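Local atomic coordinates of type III effector NopAA (Sinorhizobium fredii USDA 257, PDB entry 6SDU), a protein that hydrolyses xyloglucan through its family 12 glycoside hydrolase domain, and is delivered by the type III secretion system as a rhizobial effector. Residues G69-P74 with E217-P222; G46-S51 with S62-T67; A103-Y108 with G133-I138; A24-F29 with D39-R44; E97-G102 with G223-N228. All blocks are in the same frame, centred on the assembly; numbering follows the deposited sequence.

Contact 1: G69-P74 with E217-P222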
# COMPACT_ATOMS: atom_id res chain seq x y z
N GLY A 69 -5.95 10.24 -11.72
CA GLY A 69 -5.77 10.38 -10.28
C GLY A 69 -6.33 9.22 -9.48
O GLY A 69 -7.27 8.53 -9.89
N ILE A 70 -5.71 9.00 -8.31
CA ILE A 70 -6.17 7.98 -7.37
C ILE A 70 -7.48 8.42 -6.73
O ILE A 70 -7.61 9.55 -6.25
CB ILE A 70 -5.07 7.73 -6.31
CG1 ILE A 70 -3.89 7.05 -6.98
CG2 ILE A 70 -5.53 6.84 -5.17
CD1 ILE A 70 -2.74 7.03 -6.11
N LYS A 71 -8.48 7.53 -6.74
CA LYS A 71 -9.79 7.85 -6.17
C LYS A 71 -9.97 7.34 -4.76
O LYS A 71 -10.70 7.95 -3.98
CB LYS A 71 -10.95 7.28 -7.02
CG LYS A 71 -10.81 7.46 -8.52
CD LYS A 71 -10.70 8.92 -8.88
CE LYS A 71 -10.80 9.09 -10.38
NZ LYS A 71 -9.79 8.30 -11.16
N SER A 72 -9.32 6.22 -4.40
CA SER A 72 -9.62 5.58 -3.14
C SER A 72 -8.44 4.74 -2.68
O SER A 72 -7.58 4.34 -3.47
CB SER A 72 -10.88 4.72 -3.30
OG SER A 72 -10.61 3.64 -4.18
N TYR A 73 -8.40 4.49 -1.38
CA TYR A 73 -7.45 3.55 -0.78
C TYR A 73 -8.15 2.79 0.33
O TYR A 73 -7.92 3.05 1.52
CB TYR A 73 -6.20 4.27 -0.26
CG TYR A 73 -5.10 3.34 0.30
CD1 TYR A 73 -4.58 2.29 -0.47
CD2 TYR A 73 -4.58 3.53 1.58
CE1 TYR A 73 -3.58 1.45 0.03
CE2 TYR A 73 -3.57 2.70 2.09
CZ TYR A 73 -3.07 1.66 1.32
OH TYR A 73 -2.09 0.83 1.85
N PRO A 74 -9.05 1.86 -0.02
CA PRO A 74 -9.58 0.94 0.99
C PRO A 74 -8.44 0.14 1.62
O PRO A 74 -7.59 -0.42 0.91
CB PRO A 74 -10.51 0.02 0.20
CG PRO A 74 -10.06 0.15 -1.22
CD PRO A 74 -9.59 1.58 -1.36
N GLU A 217 -4.79 1.15 -3.96
CA GLU A 217 -5.02 2.51 -4.46
C GLU A 217 -5.66 2.37 -5.83
O GLU A 217 -4.99 1.94 -6.78
CB GLU A 217 -3.70 3.27 -4.58
CG GLU A 217 -2.96 3.53 -3.26
CD GLU A 217 -1.68 4.34 -3.46
OE1 GLU A 217 -0.82 3.93 -4.29
OE2 GLU A 217 -1.55 5.38 -2.78
N ILE A 218 -6.93 2.74 -5.97
CA ILE A 218 -7.66 2.53 -7.22
C ILE A 218 -7.69 3.83 -8.01
O ILE A 218 -8.24 4.85 -7.56
CB ILE A 218 -9.08 2.01 -6.97
CG1 ILE A 218 -9.01 0.73 -6.15
CG2 ILE A 218 -9.81 1.76 -8.31
CD1 ILE A 218 -10.33 0.26 -5.70
N THR A 219 -7.13 3.79 -9.21
CA THR A 219 -7.28 4.92 -10.11
C THR A 219 -8.47 4.71 -11.04
O THR A 219 -9.26 5.63 -11.26
CB THR A 219 -5.97 5.16 -10.87
OG1 THR A 219 -4.99 5.68 -9.95
CG2 THR A 219 -6.16 6.18 -12.01
N SER A 220 -8.64 3.50 -11.58
CA SER A 220 -9.77 3.22 -12.46
C SER A 220 -10.21 1.76 -12.29
O SER A 220 -9.37 0.86 -12.25
CB SER A 220 -9.36 3.55 -13.90
OG SER A 220 -10.20 2.95 -14.86
N SER A 221 -11.53 1.52 -12.18
CA SER A 221 -12.06 0.16 -12.17
C SER A 221 -13.46 0.15 -12.77
O SER A 221 -14.40 -0.36 -12.15
CB SER A 221 -12.10 -0.41 -10.74
OG SER A 221 -12.92 0.37 -9.89
N PRO A 222 -13.63 0.67 -13.99
CA PRO A 222 -14.98 0.89 -14.52
C PRO A 222 -15.72 -0.43 -14.68
O PRO A 222 -15.17 -1.42 -15.18
CB PRO A 222 -14.73 1.55 -15.88
CG PRO A 222 -13.25 1.84 -15.91
CD PRO A 222 -12.61 0.87 -15.03
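Lys71 to Tyr73 and Glu217 to Thr219 run antiparallel where two strands of the nine-stranded sheet meet their loops. Lys71 N bonds to Ile218 O at 2.8 Å, nearly straight at 167°. The return bond, Ile218 N to Ser72 O, is 3.0 Å. Lys71 bends at chi2 and chi4, which curls its chain back over the turn. Its NZ then gives one bond to Thr219 O, 2.7 Å and in the carbonyl plane, and another to Gly69 O, 2.8 Å. Thr67 O takes a third bond from the same NZ. Glu217 holds CG beside its backbone N (chi1 -64°), which sets Glu217 CG obliquely against the Tyr73 ring, 3.5 Å from CD1. Ile70 CD1 comes to 3.9 Å from Glu217 OE2. Ile70 CG1 lies 3.5 Å from Thr219 OG1, the two side chains crossing at about a right angle. Ile70 and Glu217 both line the glucose pocket, and Glu217 OE2 is hydrogen-bonded to O2 of the sugar. Tyr73 OH is bonded to Ala107 O on a nearby strand. Three carbonyl oxygens therefore surround the lysine ammonium, which links Gly69, Thr67 and Thr219. Apolar carbons from Ile70 and Tyr73 flank the sugar-binding glutamate and restrict where its chain can lie.

Contact 2: G46-S51 with S62-T67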
# COMPACT_ATOMS: atom_id res chain seq x y z
N GLY A 46 -16.75 6.86 -7.31
CA GLY A 46 -17.67 5.80 -7.65
C GLY A 46 -18.03 4.98 -6.44
O GLY A 46 -17.43 5.10 -5.37
N PRO A 47 -19.03 4.12 -6.59
CA PRO A 47 -19.44 3.29 -5.45
C PRO A 47 -18.31 2.38 -5.01
O PRO A 47 -17.50 1.93 -5.82
CB PRO A 47 -20.62 2.48 -6.01
CG PRO A 47 -20.56 2.65 -7.50
CD PRO A 47 -19.89 3.94 -7.77
N GLN A 48 -18.24 2.15 -3.70
CA GLN A 48 -17.21 1.28 -3.15
C GLN A 48 -17.75 0.67 -1.87
O GLN A 48 -18.14 1.42 -0.96
CB GLN A 48 -15.94 2.07 -2.85
CG GLN A 48 -14.83 1.21 -2.30
CD GLN A 48 -13.51 1.94 -2.19
OE1 GLN A 48 -12.81 2.14 -3.18
NE2 GLN A 48 -13.16 2.32 -0.97
N THR A 49 -17.62 -0.65 -1.73
CA THR A 49 -18.12 -1.35 -0.55
C THR A 49 -17.03 -2.27 -0.01
O THR A 49 -16.56 -3.19 -0.70
CB THR A 49 -19.38 -2.16 -0.89
OG1 THR A 49 -20.44 -1.26 -1.25
CG2 THR A 49 -19.83 -3.05 0.29
N ILE A 50 -16.67 -2.05 1.24
CA ILE A 50 -15.70 -2.87 1.95
C ILE A 50 -16.48 -3.79 2.90
O ILE A 50 -17.50 -3.39 3.48
CB ILE A 50 -14.69 -1.97 2.70
CG1 ILE A 50 -13.51 -2.77 3.26
CG2 ILE A 50 -15.41 -1.14 3.76
CD1 ILE A 50 -12.41 -1.86 3.82
N SER A 51 -16.06 -5.05 2.99
CA SER A 51 -16.64 -6.00 3.93
C SER A 51 -15.52 -6.71 4.65
O SER A 51 -14.48 -7.00 4.05
CB SER A 51 -17.59 -7.02 3.26
OG SER A 51 -16.85 -7.97 2.51
N SER A 62 -15.07 -2.00 -5.97
CA SER A 62 -15.07 -0.58 -6.29
C SER A 62 -15.27 -0.39 -7.78
O SER A 62 -14.69 -1.13 -8.57
CB SER A 62 -13.75 0.08 -5.81
OG SER A 62 -13.80 1.50 -5.86
N ASP A 63 -16.07 0.60 -8.15
CA ASP A 63 -16.36 0.99 -9.53
C ASP A 63 -15.96 2.46 -9.74
O ASP A 63 -16.81 3.35 -9.67
CB ASP A 63 -17.87 0.77 -9.81
CG ASP A 63 -18.28 1.16 -11.22
OD1 ASP A 63 -17.41 1.62 -12.00
OD2 ASP A 63 -19.48 1.02 -11.56
N GLN A 64 -14.68 2.71 -10.02
CA GLN A 64 -14.14 4.05 -10.20
C GLN A 64 -13.96 4.38 -11.68
O GLN A 64 -13.59 3.50 -12.47
CB GLN A 64 -12.80 4.17 -9.46
CG GLN A 64 -12.93 3.88 -7.97
CD GLN A 64 -14.00 4.74 -7.30
OE1 GLN A 64 -14.10 5.93 -7.59
NE2 GLN A 64 -14.76 4.15 -6.38
N PRO A 65 -14.26 5.61 -12.11
CA PRO A 65 -14.22 5.92 -13.54
C PRO A 65 -12.81 6.01 -14.09
O PRO A 65 -11.82 6.23 -13.36
CB PRO A 65 -14.92 7.28 -13.62
CG PRO A 65 -14.56 7.93 -12.32
CD PRO A 65 -14.60 6.80 -11.30
N ASN A 66 -12.73 5.89 -15.42
CA ASN A 66 -11.47 5.98 -16.17
C ASN A 66 -11.03 7.44 -16.34
O ASN A 66 -11.05 8.03 -17.42
CB ASN A 66 -11.60 5.31 -17.53
CG ASN A 66 -10.25 5.02 -18.13
OD1 ASN A 66 -9.32 4.68 -17.40
ND2 ASN A 66 -10.10 5.27 -19.42
N THR A 67 -10.64 8.03 -15.22
CA THR A 67 -10.23 9.43 -15.18
C THR A 67 -8.93 9.54 -14.40
O THR A 67 -8.58 8.63 -13.64
CB THR A 67 -11.33 10.29 -14.53
OG1 THR A 67 -11.46 9.96 -13.14
CG2 THR A 67 -12.66 10.05 -15.21
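Gly46, Pro47 and Ser62 have the most surface buried here, and each meets the other segment in its own way. Gly46 is held by the amide of Gln64. Gln64 OE1 accepts the backbone N of Gly46 at 2.8 Å. Gln64 NE2 turns to Gly46 O at 3.0 Å, but stands above that carbonyl plane, 63° out of it and not on a lone pair. The glutamine chain is folded at chi2 (-54°), which brings the amide back against the glycine backbone. Gly46 CA also makes a CA-H...O contact with Asp63 O at 3.3 Å. Pro47 contributes mainly its carbonyl. Asp63 N bonds to Pro47 O at 3.0 Å and approaches nearly along the C=O axis. The proline ring lies side by side with the Asp63 side chain, with Pro47 CG 4.0 Å from Asp63 CB. Ser62 pairs with Gln48 as an antiparallel non-hydrogen-bonded pair. Ser62 OG donates to Gln48 OE1 at 2.9 Å, in the carbonyl plane and on a lone pair. Ser62 OG also accepts Gln64 NE2 at 2.9 Å, in the plane of that amide. Gln48 OE1 is also bonded to Ser72 OG, and Gln48 NE2 to Asn38 OD1. Asp63 OD1 accepts Gly223 N. A relay thus runs from Gln64 NE2 through Ser62 OG to Gln48 OE1. It gives buried polar side chains partners and fixes the rotation of both amides at the open end of the hairpin, where strand 48-54 begins and strand 57-62 ends.

Contact 3: A103-Y108 with G133-I138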
# COMPACT_ATOMS: atom_id res chain seq x y z
N ALA A 103 -6.87 0.36 -13.45
CA ALA A 103 -5.66 1.10 -13.06
C ALA A 103 -5.58 1.12 -11.53
O ALA A 103 -6.38 1.79 -10.88
CB ALA A 103 -5.67 2.50 -13.64
N TRP A 104 -4.65 0.33 -10.96
CA TRP A 104 -4.57 0.20 -9.51
C TRP A 104 -3.23 -0.39 -9.10
O TRP A 104 -2.46 -0.91 -9.92
CB TRP A 104 -5.72 -0.66 -8.96
CG TRP A 104 -5.95 -1.93 -9.75
CD1 TRP A 104 -6.88 -2.11 -10.73
CD2 TRP A 104 -5.25 -3.17 -9.63
NE1 TRP A 104 -6.79 -3.39 -11.23
CE2 TRP A 104 -5.80 -4.06 -10.57
CE3 TRP A 104 -4.20 -3.62 -8.82
CZ2 TRP A 104 -5.34 -5.38 -10.71
CZ3 TRP A 104 -3.75 -4.92 -8.96
CH2 TRP A 104 -4.31 -5.79 -9.90
N ASP A 105 -2.95 -0.29 -7.81
CA ASP A 105 -1.77 -0.91 -7.24
C ASP A 105 -2.15 -1.39 -5.85
O ASP A 105 -2.79 -0.66 -5.10
CB ASP A 105 -0.58 0.04 -7.23
CG ASP A 105 -0.85 1.33 -6.48
OD1 ASP A 105 -0.57 1.39 -5.25
OD2 ASP A 105 -1.31 2.30 -7.12
N VAL A 106 -1.87 -2.66 -5.57
CA VAL A 106 -2.05 -3.23 -4.24
C VAL A 106 -0.76 -2.93 -3.49
O VAL A 106 0.32 -3.31 -3.96
CB VAL A 106 -2.33 -4.74 -4.33
CG1 VAL A 106 -2.49 -5.34 -2.95
CG2 VAL A 106 -3.59 -4.99 -5.15
N ALA A 107 -0.84 -2.25 -2.35
CA ALA A 107 0.41 -1.82 -1.72
C ALA A 107 0.33 -1.81 -0.20
O ALA A 107 -0.72 -1.53 0.38
CB ALA A 107 0.81 -0.41 -2.18
N TYR A 108 1.50 -2.06 0.44
CA TYR A 108 1.72 -1.74 1.84
C TYR A 108 1.92 -0.24 1.94
O TYR A 108 2.53 0.37 1.05
CB TYR A 108 2.99 -2.43 2.37
CG TYR A 108 2.75 -3.84 2.82
CD1 TYR A 108 2.23 -4.11 4.08
CD2 TYR A 108 2.99 -4.90 1.96
CE1 TYR A 108 1.98 -5.41 4.48
CE2 TYR A 108 2.76 -6.21 2.36
CZ TYR A 108 2.24 -6.45 3.62
OH TYR A 108 1.98 -7.74 4.02
N GLY A 133 3.48 2.72 -17.09
CA GLY A 133 2.19 2.07 -17.05
C GLY A 133 1.09 3.07 -16.74
O GLY A 133 1.34 4.27 -16.57
N ASN A 134 -0.14 2.56 -16.66
CA ASN A 134 -1.27 3.43 -16.32
C ASN A 134 -1.29 3.84 -14.85
O ASN A 134 -2.17 4.61 -14.46
CB ASN A 134 -2.60 2.79 -16.76
CG ASN A 134 -2.92 1.48 -16.02
OD1 ASN A 134 -2.19 1.07 -15.12
ND2 ASN A 134 -4.05 0.86 -16.38
N VAL A 135 -0.47 3.22 -13.99
CA VAL A 135 -0.21 3.75 -12.64
C VAL A 135 1.29 3.89 -12.52
O VAL A 135 2.04 3.13 -13.14
CB VAL A 135 -0.75 2.88 -11.48
CG1 VAL A 135 -2.24 3.04 -11.33
CG2 VAL A 135 -0.34 1.41 -11.67
N LYS A 136 1.74 4.91 -11.78
CA LYS A 136 3.16 5.17 -11.58
C LYS A 136 3.43 5.54 -10.14
O LYS A 136 2.57 6.13 -9.46
CB LYS A 136 3.67 6.29 -12.51
CG LYS A 136 3.51 6.01 -14.00
CD LYS A 136 3.75 7.25 -14.84
CE LYS A 136 3.51 6.99 -16.35
NZ LYS A 136 2.07 6.92 -16.76
N PRO A 137 4.60 5.21 -9.61
CA PRO A 137 4.91 5.61 -8.24
C PRO A 137 5.15 7.10 -8.14
O PRO A 137 5.57 7.76 -9.10
CB PRO A 137 6.18 4.82 -7.90
CG PRO A 137 6.82 4.53 -9.25
CD PRO A 137 5.68 4.40 -10.22
N ILE A 138 4.93 7.62 -6.93
CA ILE A 138 5.25 9.02 -6.64
C ILE A 138 6.74 9.22 -6.87
O ILE A 138 7.56 8.39 -6.46
CB ILE A 138 4.89 9.35 -5.18
CG1 ILE A 138 3.38 9.50 -5.01
CG2 ILE A 138 5.63 10.60 -4.71
CD1 ILE A 138 2.97 9.42 -3.56
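Asn134 lays its amide against Ala103, with ND2 3.6 Å from Ala103 CB. Its CG lies between the backbone N and the carbonyl carbon (chi1 64°), and this turns the amide toward the start of strand 103-112. ND2 is bonded to Gly102 O and OD1 to Thr126 OG1, so both ends of the amide are held. Val135 follows and points at the strand. Its two methyls lie along one side of the Trp104 backbone. Val135 CG1 is 3.6 Å from Trp104 N, and Val135 CG2 is 3.6 Å from Trp104 O. Val135 CG1 also reaches Ala103 CB at 4.2 Å. No hydrogen bond joins the two segments, so the valine meets the strand by van der Waals contact alone. Lys136 points away from the strand. Lys136 NZ returns to Gly133 O at 2.8 Å, which ties the lysine end back to its own loop. Lys136, Pro137 and Ile138 then touch the bound glucose. The loop reaches from the start of strand 103-112 to strand 174-180 of the same sheet. Ala103 bonds to Thr219 and Ser220 and Asp105 to Glu217, while Trp104 bonds to Thr126. In strand 174-180, Pro137 packs on Ser177 and Leu179, and Ile138 on Val175.

Contact 4: A24-F29 with D39-R44; sequences APYGSF and DVWGPR
Tyr26 holds CG beside its backbone N and anti to the carbonyl carbon (chi1 -69°), which lays its ring over the backbone of Asp39 and Val40. Trp41 CG lies between its backbone N and carbonyl carbon (chi1 58°), which turns the CE3 corner of the indole to the Tyr26 hydroxyl. Tyr26 OH is 3.3 Å from Trp41 CB and 3.4 Å from Trp41 CE3, and the two side chains cross at a slant. One face of the tyrosine ring rests on the strand: Asp39 CA lies 4.1 Å and Val40 N 4.2 Å above its plane, both offset toward the rim. Tyr26 CE2 comes to 3.2 Å from Val40 O. Across the ring from CE2, and from the same face, Tyr26 CD1 is 3.4 Å from Asp39 OD1, with the carboxylate turned 41° from the ring plane. Pro25 CB adds a contact to Val40 O at 3.8 Å. A type II turn from Ala24 to Gly27 presents Pro25 and Tyr26 at its corners, closed by Gly27 N to Ala24 O at 3.1 Å. The contact lies at the open end of the hairpin of strands 28-31 and 34-40. Strand 28-31 is one of the two edge strands of the nine-stranded sheet within this chain. On its inner flank, strand 34-40 pairs with strand 72-83, where Asp39 bonds to Tyr73 through the backbone. Just beyond the strand's end, Trp41 bonds to Lys71 likewise.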
# COMPACT_ATOMS: atom_id res chain seq x y z
N ALA A 24 -20.18 3.55 2.87
CA ALA A 24 -20.00 4.97 3.13
C ALA A 24 -18.55 5.39 2.95
O ALA A 24 -17.64 4.67 3.39
CB ALA A 24 -20.46 5.33 4.54
N PRO A 25 -18.29 6.51 2.27
CA PRO A 25 -16.92 7.02 2.20
C PRO A 25 -16.40 7.25 3.61
O PRO A 25 -17.11 7.78 4.47
CB PRO A 25 -17.07 8.34 1.43
CG PRO A 25 -18.40 8.25 0.77
CD PRO A 25 -19.26 7.40 1.62
N TYR A 26 -15.17 6.79 3.86
CA TYR A 26 -14.43 6.89 5.12
C TYR A 26 -15.06 6.11 6.27
O TYR A 26 -14.71 6.35 7.43
CB TYR A 26 -14.18 8.35 5.52
CG TYR A 26 -13.19 9.04 4.58
CD1 TYR A 26 -11.81 8.88 4.74
CD2 TYR A 26 -13.65 9.79 3.48
CE1 TYR A 26 -10.91 9.49 3.87
CE2 TYR A 26 -12.76 10.40 2.62
CZ TYR A 26 -11.39 10.24 2.81
OH TYR A 26 -10.52 10.86 1.94
N GLY A 27 -15.97 5.18 5.97
CA GLY A 27 -16.47 4.29 7.00
C GLY A 27 -15.33 3.47 7.58
O GLY A 27 -14.38 3.12 6.88
N SER A 28 -15.36 3.26 8.90
CA SER A 28 -14.27 2.55 9.55
C SER A 28 -14.79 1.62 10.64
O SER A 28 -15.90 1.78 11.16
CB SER A 28 -13.23 3.51 10.12
OG SER A 28 -13.90 4.49 10.87
N PHE A 29 -13.99 0.60 10.93
CA PHE A 29 -14.27 -0.42 11.91
C PHE A 29 -12.93 -0.88 12.47
O PHE A 29 -11.92 -0.82 11.77
CB PHE A 29 -15.06 -1.55 11.23
CG PHE A 29 -15.22 -2.79 12.04
CD1 PHE A 29 -16.26 -2.90 12.96
CD2 PHE A 29 -14.38 -3.89 11.84
CE1 PHE A 29 -16.44 -4.07 13.68
CE2 PHE A 29 -14.55 -5.07 12.56
CZ PHE A 29 -15.58 -5.16 13.48
N ASP A 39 -11.69 4.35 2.49
CA ASP A 39 -11.25 5.69 2.07
C ASP A 39 -11.50 5.94 0.59
O ASP A 39 -10.91 5.25 -0.25
CB ASP A 39 -9.77 5.89 2.39
CG ASP A 39 -9.51 6.01 3.86
OD1 ASP A 39 -10.44 5.74 4.66
OD2 ASP A 39 -8.37 6.40 4.22
N VAL A 40 -12.42 6.87 0.28
CA VAL A 40 -12.76 7.31 -1.07
C VAL A 40 -13.00 8.81 -1.04
O VAL A 40 -13.80 9.29 -0.23
CB VAL A 40 -14.03 6.64 -1.65
CG1 VAL A 40 -14.06 6.79 -3.16
CG2 VAL A 40 -14.13 5.21 -1.24
N TRP A 41 -12.28 9.56 -1.88
CA TRP A 41 -12.38 11.02 -1.90
C TRP A 41 -12.52 11.57 -3.32
O TRP A 41 -12.61 10.81 -4.29
CB TRP A 41 -11.16 11.62 -1.24
CG TRP A 41 -9.93 11.19 -1.93
CD1 TRP A 41 -9.35 11.77 -3.02
CD2 TRP A 41 -9.13 10.04 -1.62
NE1 TRP A 41 -8.23 11.07 -3.39
CE2 TRP A 41 -8.06 10.01 -2.54
CE3 TRP A 41 -9.20 9.06 -0.64
CZ2 TRP A 41 -7.07 9.03 -2.52
CZ3 TRP A 41 -8.21 8.07 -0.62
CH2 TRP A 41 -7.17 8.06 -1.56
N GLY A 42 -12.50 12.90 -3.48
CA GLY A 42 -12.44 13.45 -4.81
C GLY A 42 -13.73 14.02 -5.36
O GLY A 42 -14.75 14.10 -4.67
N PRO A 43 -13.69 14.45 -6.64
CA PRO A 43 -14.84 15.12 -7.26
C PRO A 43 -16.10 14.27 -7.40
O PRO A 43 -17.15 14.63 -6.85
CB PRO A 43 -14.30 15.54 -8.63
CG PRO A 43 -13.06 14.71 -8.85
CD PRO A 43 -12.49 14.49 -7.50
N ARG A 44 -16.04 13.16 -8.14
CA ARG A 44 -17.20 12.27 -8.26
C ARG A 44 -16.73 10.85 -8.05
O ARG A 44 -16.46 10.11 -9.01
CB ARG A 44 -17.91 12.44 -9.61
CG ARG A 44 -19.42 12.10 -9.53
CD ARG A 44 -20.07 12.70 -8.26
NE ARG A 44 -20.32 14.15 -8.28
CZ ARG A 44 -21.17 14.77 -9.10
NH1 ARG A 44 -21.84 14.07 -10.00
NH2 ARG A 44 -21.36 16.09 -9.02

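Contact 5: E97-G102 with G223-N228; sequences EVPTGG and GGKNFN
Phe227 takes Pro99 over one face of its ring, and Trp104 meets the same phenyl ring edge-to-face. Pro99 CD sits 3.3 Å above the ring plane, offset toward the rim. It is 3.7 Å from the Phe227 centroid and 26° off the normal, a CH-pi contact. Val98 CG1 approaches obliquely, 4.2 Å from Phe227 CD2. The carboxylate of Glu97 and the amide of Asn228 are turned 66° apart. Asn228 ND2 reaches Glu97 OE1 at 3.1 Å, but the bond is bent and weak. The backbones of this pair are joined twice: Glu97 N to Asn228 O at 2.8 Å, and Asn228 N to Glu97 O at 3.0 Å. Lys225 runs along the loop, its CB 3.8 Å from Pro99 CG and its CE 3.4 Å from Gly101 O. The pairing of Glu97 with Asn228 is an antiparallel hydrogen-bonded pair at the end of strand 90-97. Beyond it the chain leaves the six-stranded sheet and crosses to strand 103-112 of the nine-stranded sheet. Such a passage between two facing beta sheets belongs to the beta-jelly-roll sandwich of family 12 glycoside hydrolases, and Pro99 on Phe227 packs where the chain crosses between them.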
# COMPACT_ATOMS: atom_id res chain seq x y z
N GLU A 97 -6.63 -12.05 -3.99
CA GLU A 97 -7.16 -12.34 -5.31
C GLU A 97 -7.53 -11.01 -5.96
O GLU A 97 -8.31 -10.24 -5.39
CB GLU A 97 -8.38 -13.26 -5.22
CG GLU A 97 -8.13 -14.65 -4.64
CD GLU A 97 -9.44 -15.38 -4.27
OE1 GLU A 97 -10.44 -14.69 -3.96
OE2 GLU A 97 -9.48 -16.63 -4.29
N VAL A 98 -6.99 -10.74 -7.14
CA VAL A 98 -7.08 -9.43 -7.77
C VAL A 98 -7.72 -9.59 -9.13
O VAL A 98 -7.72 -10.70 -9.71
CB VAL A 98 -5.68 -8.76 -7.89
CG1 VAL A 98 -5.04 -8.54 -6.52
CG2 VAL A 98 -4.78 -9.62 -8.76
N PRO A 99 -8.30 -8.54 -9.69
CA PRO A 99 -8.83 -8.58 -11.05
C PRO A 99 -7.66 -8.42 -12.02
O PRO A 99 -6.51 -8.28 -11.61
CB PRO A 99 -9.78 -7.37 -11.12
CG PRO A 99 -9.25 -6.43 -10.12
CD PRO A 99 -8.53 -7.22 -9.05
N THR A 100 -7.97 -8.49 -13.32
CA THR A 100 -6.97 -8.33 -14.37
C THR A 100 -6.78 -6.88 -14.83
O THR A 100 -5.64 -6.41 -14.96
CB THR A 100 -7.33 -9.21 -15.57
OG1 THR A 100 -7.32 -10.59 -15.18
CG2 THR A 100 -6.35 -9.01 -16.70
N GLY A 101 -7.88 -6.17 -15.12
CA GLY A 101 -7.82 -4.85 -15.73
C GLY A 101 -8.02 -3.67 -14.78
O GLY A 101 -8.11 -3.79 -13.56
N GLY A 102 -8.04 -2.48 -15.38
CA GLY A 102 -8.19 -1.27 -14.61
C GLY A 102 -6.85 -0.58 -14.39
O GLY A 102 -5.85 -0.84 -15.07
N GLY A 223 -16.98 -0.44 -14.27
CA GLY A 223 -17.78 -1.64 -14.26
C GLY A 223 -17.69 -2.38 -12.96
O GLY A 223 -18.38 -3.39 -12.78
N GLY A 224 -16.82 -1.93 -12.06
CA GLY A 224 -16.68 -2.57 -10.77
C GLY A 224 -15.63 -3.65 -10.82
O GLY A 224 -15.66 -4.51 -11.71
N LYS A 225 -14.67 -3.63 -9.89
CA LYS A 225 -13.68 -4.68 -9.80
C LYS A 225 -13.53 -5.08 -8.34
O LYS A 225 -13.57 -4.22 -7.44
CB LYS A 225 -12.36 -4.25 -10.44
CG LYS A 225 -12.35 -4.48 -11.94
CD LYS A 225 -11.44 -3.56 -12.68
CE LYS A 225 -11.46 -3.92 -14.16
NZ LYS A 225 -12.80 -4.38 -14.58
N ASN A 226 -13.29 -6.37 -8.12
CA ASN A 226 -13.31 -6.96 -6.80
C ASN A 226 -11.89 -7.32 -6.37
O ASN A 226 -11.11 -7.84 -7.17
CB ASN A 226 -14.20 -8.21 -6.79
CG ASN A 226 -14.52 -8.68 -5.39
OD1 ASN A 226 -15.16 -7.96 -4.63
ND2 ASN A 226 -14.12 -9.89 -5.06
N PHE A 227 -11.57 -7.04 -5.09
CA PHE A 227 -10.28 -7.39 -4.50
C PHE A 227 -10.53 -8.15 -3.21
O PHE A 227 -11.20 -7.63 -2.32
CB PHE A 227 -9.43 -6.14 -4.21
CG PHE A 227 -9.11 -5.32 -5.44
CD1 PHE A 227 -10.05 -4.43 -5.94
CD2 PHE A 227 -7.87 -5.41 -6.06
CE1 PHE A 227 -9.76 -3.65 -7.05
CE2 PHE A 227 -7.58 -4.64 -7.17
CZ PHE A 227 -8.53 -3.78 -7.68
N ASN A 228 -10.03 -9.38 -3.11
CA ASN A 228 -10.18 -10.19 -1.91
C ASN A 228 -8.84 -10.32 -1.20
O ASN A 228 -7.84 -10.73 -1.80
CB ASN A 228 -10.71 -11.59 -2.22
CG ASN A 228 -12.11 -11.57 -2.79
OD1 ASN A 228 -13.04 -11.06 -2.17
ND2 ASN A 228 -12.28 -12.16 -3.97

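How the contacts relate
Contacts 1 and 3 are buried and reach the glucose site, contact 2 is partly buried, and contacts 4 and 5 lie at the surface. Strands 72-83, 208-218, 103-112 and 34-40 of the nine-stranded sheet tie contacts 1, 3 and 4 together. Contacts 2 and 5 share the six-stranded sheet, where Ser62 O meets Lys225 N. Side-chain hydrogen bonds join contact 1 to contact 2, and contact 3 to contact 5. The chemistry differs: contacts 1 and 2 depend on hydrogen bonds, those of contact 2 only partly buried, contact 3 on van der Waals contact without a hydrogen bond between its segments, contact 4 on an aromatic ring over backbone, and contact 5 on both strand bonds and CH-pi packing.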